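Local coordinates for lipoate-protein ligase 1 (Plasmodium falciparum, PDB 5T8U) that belongs to the lipoate-protein ligase family, pairs a catalytic domain with a bacterial-type C-terminal domain, and holds lipoic acid in this model, at residues A[20-25]-A[86-91]; A[64-69]-A[90-95]. All blocks are in the same frame, centred on the assembly; numbering follows the deposited sequence.

Contact 1. Residues A[20-25]-A[86-91]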
loop_
_atom_site.group_PDB
_atom_site.type_symbol
_atom_site.label_atom_id
_atom_site.label_comp_id
_atom_site.label_asym_id
_atom_site.label_seq_id
_atom_site.Cartn_x
_atom_site.Cartn_y
_atom_site.Cartn_z
ATOM N N GLN A 20 14.038 5.634 9.435
ATOM C CA GLN A 20 13.804 4.196 9.393
ATOM C C GLN A 20 12.661 3.770 10.309
ATOM O O GLN A 20 12.590 2.599 10.698
ATOM C CB GLN A 20 15.086 3.442 9.753
ATOM C CG GLN A 20 16.251 3.752 8.822
ATOM C CD GLN A 20 17.517 3.005 9.191
ATOM O OE1 GLN A 20 17.711 2.618 10.343
ATOM N NE2 GLN A 20 18.384 2.791 8.207
ATOM N N ASN A 21 11.762 4.687 10.657
ATOM C CA ASN A 21 10.595 4.371 11.469
ATOM C C ASN A 21 9.386 4.194 10.561
ATOM O O ASN A 21 9.095 5.060 9.730
ATOM C CB ASN A 21 10.330 5.470 12.498
ATOM C CG ASN A 21 9.095 5.199 13.336
ATOM O OD1 ASN A 21 7.992 5.616 12.986
ATOM N ND2 ASN A 21 9.274 4.491 14.446
ATOM N N ILE A 22 8.684 3.070 10.723
ATOM C CA ILE A 22 7.567 2.756 9.835
ATOM C C ILE A 22 6.489 3.829 9.930
ATOM O O ILE A 22 5.921 4.250 8.914
ATOM C CB ILE A 22 7.008 1.354 10.150
ATOM C CG1 ILE A 22 5.841 1.010 9.217
ATOM C CG2 ILE A 22 6.561 1.249 11.607
ATOM C CD1 ILE A 22 6.205 0.993 7.743
ATOM N N HIS A 23 6.187 4.292 11.145
ATOM C CA HIS A 23 5.163 5.318 11.309
ATOM C C HIS A 23 5.605 6.637 10.691
ATOM O O HIS A 23 4.803 7.337 10.063
ATOM C CB HIS A 23 4.837 5.503 12.790
ATOM C CG HIS A 23 4.430 4.240 13.480
ATOM N ND1 HIS A 23 4.875 3.903 14.741
ATOM C CD2 HIS A 23 3.620 3.230 13.085
ATOM C CE1 HIS A 23 4.357 2.740 15.092
ATOM N NE2 HIS A 23 3.592 2.310 14.104
ATOM N N PHE A 24 6.881 6.988 10.857
ATOM C CA PHE A 24 7.391 8.234 10.298
ATOM C C PHE A 24 7.310 8.222 8.777
ATOM O O PHE A 24 6.779 9.154 8.160
ATOM C CB PHE A 24 8.832 8.455 10.763
ATOM C CG PHE A 24 9.340 9.846 10.524
ATOM C CD1 PHE A 24 9.179 10.829 11.486
ATOM C CD2 PHE A 24 9.978 10.171 9.340
ATOM C CE1 PHE A 24 9.645 12.109 11.271
ATOM C CE2 PHE A 24 10.447 11.451 9.119
ATOM C CZ PHE A 24 10.279 12.421 10.086
ATOM N N ASN A 25 7.825 7.160 8.154
ATOM C CA ASN A 25 7.827 7.085 6.696
ATOM C C ASN A 25 6.413 6.966 6.142
ATOM O O ASN A 25 6.114 7.510 5.074
ATOM C CB ASN A 25 8.680 5.909 6.227
ATOM C CG ASN A 25 10.151 6.101 6.529
ATOM O OD1 ASN A 25 10.645 7.227 6.564
ATOM N ND2 ASN A 25 10.862 4.999 6.743
ATOM N N GLY A 86 10.417 -6.828 20.367
ATOM C CA GLY A 86 10.546 -5.397 20.135
ATOM C C GLY A 86 10.324 -4.988 18.694
ATOM O O GLY A 86 11.080 -4.167 18.160
ATOM N N VAL A 87 9.301 -5.544 18.050
ATOM C CA VAL A 87 8.951 -5.203 16.675
ATOM C C VAL A 87 7.801 -4.207 16.704
ATOM O O VAL A 87 6.834 -4.375 17.458
ATOM C CB VAL A 87 8.579 -6.463 15.867
ATOM C CG1 VAL A 87 8.049 -6.094 14.482
ATOM C CG2 VAL A 87 9.784 -7.385 15.743
ATOM N N LEU A 88 7.907 -3.165 15.884
ATOM C CA LEU A 88 6.868 -2.151 15.812
ATOM C C LEU A 88 5.693 -2.658 14.986
ATOM O O LEU A 88 5.840 -3.533 14.130
ATOM C CB LEU A 88 7.421 -0.861 15.205
ATOM C CG LEU A 88 8.602 -0.241 15.959
ATOM C CD1 LEU A 88 9.168 0.950 15.198
ATOM C CD2 LEU A 88 8.188 0.173 17.364
ATOM N N VAL A 89 4.514 -2.105 15.260
ATOM C CA VAL A 89 3.277 -2.501 14.600
ATOM C C VAL A 89 2.655 -1.268 13.964
ATOM O O VAL A 89 2.689 -0.176 14.543
ATOM C CB VAL A 89 2.298 -3.165 15.591
ATOM C CG1 VAL A 89 0.981 -3.519 14.907
ATOM C CG2 VAL A 89 2.929 -4.407 16.207
ATOM N N ALA A 90 2.087 -1.442 12.772
ATOM C CA ALA A 90 1.472 -0.330 12.064
ATOM C C ALA A 90 0.350 -0.846 11.175
ATOM O O ALA A 90 0.296 -2.027 10.822
ATOM C CB ALA A 90 2.500 0.439 11.228
ATOM N N ARG A 91 -0.551 0.067 10.821
ATOM C CA ARG A 91 -1.641 -0.202 9.893
ATOM C C ARG A 91 -1.591 0.849 8.796
ATOM O O ARG A 91 -1.710 2.046 9.077
ATOM C CB ARG A 91 -2.999 -0.181 10.604
ATOM C CG ARG A 91 -4.205 -0.316 9.675
ATOM C CD ARG A 91 -5.509 -0.136 10.437
ATOM N NE ARG A 91 -5.699 -1.168 11.456
ATOM C CZ ARG A 91 -6.373 -2.301 11.277
ATOM N NH1 ARG A 91 -6.941 -2.579 10.111
ATOM N NH2 ARG A 91 -6.478 -3.167 12.274
#
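His23, in the first turn of helix 22-34, lies beside Ala90 of edge strand 88-90, their CA atoms 6.8 Å apart, and no backbone-to-backbone hydrogen bond joins the two segments. The bridge is made by a side chain: His23 NE2 donates to Val89 O over 2.7 Å, with an N-H...O angle of 157°. The acceptor lies close to the imidazole plane, while the donor is tilted 34° from the carbonyl plane of Val89. With CG anti to the carbonyl carbon of its own residue (chi1 -55°), the ring swings out from the helix and presents its NE2-CD2 edge to the strand. That edge also meets the Ala90 methyl, with His23 CD2 3.5 Å from Ala90 CB. Ile22 CG2 lies over one face of the imidazole, offset toward the rim, which, with the NE2 bond, probably limits rotation of the ring. Here a helix of the lipoyl ligase A/B catalytic domain starts against the smaller, three-stranded mixed sheet, and Asn21 is its N-cap: Asn21 OD1 accepts from Phe24 N at 2.8 Å, in the carbonyl plane on a lone pair. The same amide turns its other end to the strand, Asn21 ND2 touching Leu88 CD1 at 3.6 Å, while the two side chains cross at about a right angle. Ile22 makes apolar contacts with both Ala90 and Leu88: Ile22 CG1 is 3.9 Å from Ala90 CB, and Ile22 CG2 is near both Ala90 CB and Leu88 CB, 4.3 Å from the latter. Beyond these segments, Tyr262 of helix 256-266 touches both Asn21 and His23, and the Ile22 side chain approaches the bound lipoic acid to about 5 Å.

Contact 2. Residues A[64-69]-A[90-95]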
loop_
_atom_site.group_PDB
_atom_site.type_symbol
_atom_site.label_atom_id
_atom_site.label_comp_id
_atom_site.label_asym_id
_atom_site.label_seq_id
_atom_site.Cartn_x
_atom_site.Cartn_y
_atom_site.Cartn_z
ATOM N N SER A 64 9.455 -4.377 11.581
ATOM C CA SER A 64 8.085 -3.897 11.695
ATOM C C SER A 64 7.115 -4.920 11.119
ATOM O O SER A 64 7.482 -5.772 10.305
ATOM C CB SER A 64 7.904 -2.556 10.973
ATOM O OG SER A 64 8.936 -1.648 11.315
ATOM N N ILE A 65 5.863 -4.817 11.562
ATOM C CA ILE A 65 4.734 -5.542 10.987
ATOM C C ILE A 65 3.722 -4.500 10.536
ATOM O O ILE A 65 3.232 -3.710 11.354
ATOM C CB ILE A 65 4.091 -6.516 11.988
ATOM C CG1 ILE A 65 5.125 -7.494 12.551
ATOM C CG2 ILE A 65 2.935 -7.278 11.331
ATOM C CD1 ILE A 65 5.720 -8.433 11.525
ATOM N N ILE A 66 3.413 -4.490 9.242
ATOM C CA ILE A 66 2.428 -3.577 8.676
ATOM C C ILE A 66 1.248 -4.418 8.211
ATOM O O ILE A 66 1.410 -5.341 7.404
ATOM C CB ILE A 66 3.015 -2.737 7.533
ATOM C CG1 ILE A 66 4.283 -2.014 8.001
ATOM C CG2 ILE A 66 2.001 -1.705 7.062
ATOM C CD1 ILE A 66 5.566 -2.820 7.865
ATOM N N ILE A 67 0.061 -4.091 8.717
ATOM C CA ILE A 67 -1.097 -4.972 8.619
ATOM C C ILE A 67 -1.858 -4.714 7.325
ATOM O O ILE A 67 -1.788 -5.508 6.380
ATOM C CB ILE A 67 -2.012 -4.792 9.846
ATOM C CG1 ILE A 67 -1.241 -5.085 11.135
ATOM C CG2 ILE A 67 -3.214 -5.706 9.750
ATOM C CD1 ILE A 67 -1.984 -4.706 12.400
ATOM N N GLY A 68 -2.597 -3.610 7.276
ATOM C CA GLY A 68 -3.498 -3.342 6.172
ATOM C C GLY A 68 -4.765 -2.669 6.657
ATOM O O GLY A 68 -5.266 -2.992 7.738
ATOM N N LYS A 69 -5.298 -1.738 5.863
ATOM C CA LYS A 69 -6.385 -0.888 6.338
ATOM C C LYS A 69 -7.568 -1.692 6.860
ATOM O O LYS A 69 -8.263 -1.245 7.780
ATOM C CB LYS A 69 -6.846 0.046 5.217
ATOM C CG LYS A 69 -8.129 0.794 5.539
ATOM C CD LYS A 69 -8.384 1.932 4.568
ATOM C CE LYS A 69 -9.867 2.069 4.266
ATOM N NZ LYS A 69 -10.197 3.370 3.622
ATOM N N ALA A 90 2.087 -1.442 12.772
ATOM C CA ALA A 90 1.472 -0.330 12.064
ATOM C C ALA A 90 0.350 -0.846 11.175
ATOM O O ALA A 90 0.296 -2.027 10.822
ATOM C CB ALA A 90 2.500 0.439 11.228
ATOM N N ARG A 91 -0.551 0.067 10.821
ATOM C CA ARG A 91 -1.641 -0.202 9.893
ATOM C C ARG A 91 -1.591 0.849 8.796
ATOM O O ARG A 91 -1.710 2.046 9.077
ATOM C CB ARG A 91 -2.999 -0.181 10.604
ATOM C CG ARG A 91 -4.205 -0.316 9.675
ATOM C CD ARG A 91 -5.509 -0.136 10.437
ATOM N NE ARG A 91 -5.699 -1.168 11.456
ATOM C CZ ARG A 91 -6.373 -2.301 11.277
ATOM N NH1 ARG A 91 -6.941 -2.579 10.111
ATOM N NH2 ARG A 91 -6.478 -3.167 12.274
ATOM N N ARG A 92 -1.413 0.405 7.557
ATOM C CA ARG A 92 -1.314 1.319 6.432
ATOM C C ARG A 92 -2.705 1.683 5.918
ATOM O O ARG A 92 -3.726 1.149 6.360
ATOM C CB ARG A 92 -0.469 0.703 5.317
ATOM C CG ARG A 92 -0.955 -0.656 4.841
ATOM C CD ARG A 92 -0.092 -1.203 3.720
ATOM N NE ARG A 92 -0.622 -2.462 3.203
ATOM C CZ ARG A 92 -0.330 -3.666 3.689
ATOM N NH1 ARG A 92 -0.873 -4.747 3.147
ATOM N NH2 ARG A 92 0.501 -3.798 4.714
ATOM N N PHE A 93 -2.736 2.615 4.967
ATOM C CA PHE A 93 -3.985 3.101 4.396
ATOM C C PHE A 93 -4.427 2.318 3.169
ATOM O O PHE A 93 -5.552 2.518 2.700
ATOM C CB PHE A 93 -3.848 4.583 4.028
ATOM C CG PHE A 93 -3.576 5.479 5.205
ATOM C CD1 PHE A 93 -4.356 5.402 6.346
ATOM C CD2 PHE A 93 -2.532 6.392 5.172
ATOM C CE1 PHE A 93 -4.107 6.223 7.431
ATOM C CE2 PHE A 93 -2.277 7.213 6.256
ATOM C CZ PHE A 93 -3.066 7.129 7.385
ATOM N N THR A 94 -3.582 1.436 2.644
ATOM C CA THR A 94 -3.916 0.632 1.482
ATOM C C THR A 94 -4.395 -0.749 1.925
ATOM O O THR A 94 -4.398 -1.087 3.111
ATOM C CB THR A 94 -2.708 0.507 0.548
ATOM O OG1 THR A 94 -1.642 -0.165 1.229
ATOM C CG2 THR A 94 -2.231 1.877 0.095
ATOM N N GLY A 95 -4.805 -1.558 0.948
ATOM C CA GLY A 95 -5.196 -2.926 1.205
ATOM C C GLY A 95 -4.012 -3.876 1.154
ATOM O O GLY A 95 -2.857 -3.479 1.006
#
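Ile66 and Ala90 form a parallel beta bridge, CA atoms 4.8 Å apart: Ala90 N donates to Ile65 O at 2.9 Å and Ile67 N to Ala90 O at 3.0 Å. Past the bridge the pairing continues as loop against loop, and Lys69 N reaches Thr94 O over 3.0 Å in an almost straight bond (170°).

The Arg92 side chain runs alongside residues 66-68. Its CB rests 3.9 Å from Ile66 CG2, and CG touches both that methyl and Gly68 CA. CG stands between the backbone N and the carbonyl carbon (chi1 55°), which turns the chain toward residues 66-68; from CG to NE it is extended, with CD still near the Ile66 methyl. The guanidinium then lies flat over Gly68, whose CA sits 4.0 Å above the centre of the plane. At its edge, NE and NH1 grip Gly95 O together, side-on and from above its carbonyl plane; NH1 also bonds Gly97 O. Arg92 NH2 makes a weak bond to Ile66 O and lies 3.5 Å from Ile66 CG2. This arginine belongs to the lipoic acid pocket and touches the ligand; the Gly95 and Gly97 carbonyls probably help to position it.

Arg91 departs in a different direction. Its NH1 makes a weak bond to Lys69 O and another bond to Gln71 O, while NH2 bonds Cys271 O.

The buried pair sits in the three-stranded sheet, with 64-66 between strands 88-90 and 99-101. Helix 22-34 covers the Ile66-Ala90 face through Ile22 and His23, and strand 150-159 packs against Thr94, whose hydroxyl bonds His166.

In the fold
Contacts 1 and 2 share Ala90 and Arg91 and meet on one small sheet, their centres about 10 Å apart. Contact 2 is the more deeply buried, its centre about 8 Å from the centre of the chain, against about 14 Å, and it buries 540 Å² against 231 Å², both sides summed. Its bonds are largely backbone pairing, supplemented by arginine bonds to carbonyls. Contact 1, partly buried, sets a helix start against that sheet through a histidine bond and apolar contacts. They also join directly, through Ile22 CD1 packing 3.6 Å from Ile66 CG1 and a probable backbone hydrogen bond between Leu88 O and Ile65 N. Both approach lipoic acid, but only contact 2 contains a residue of its pocket, Arg92.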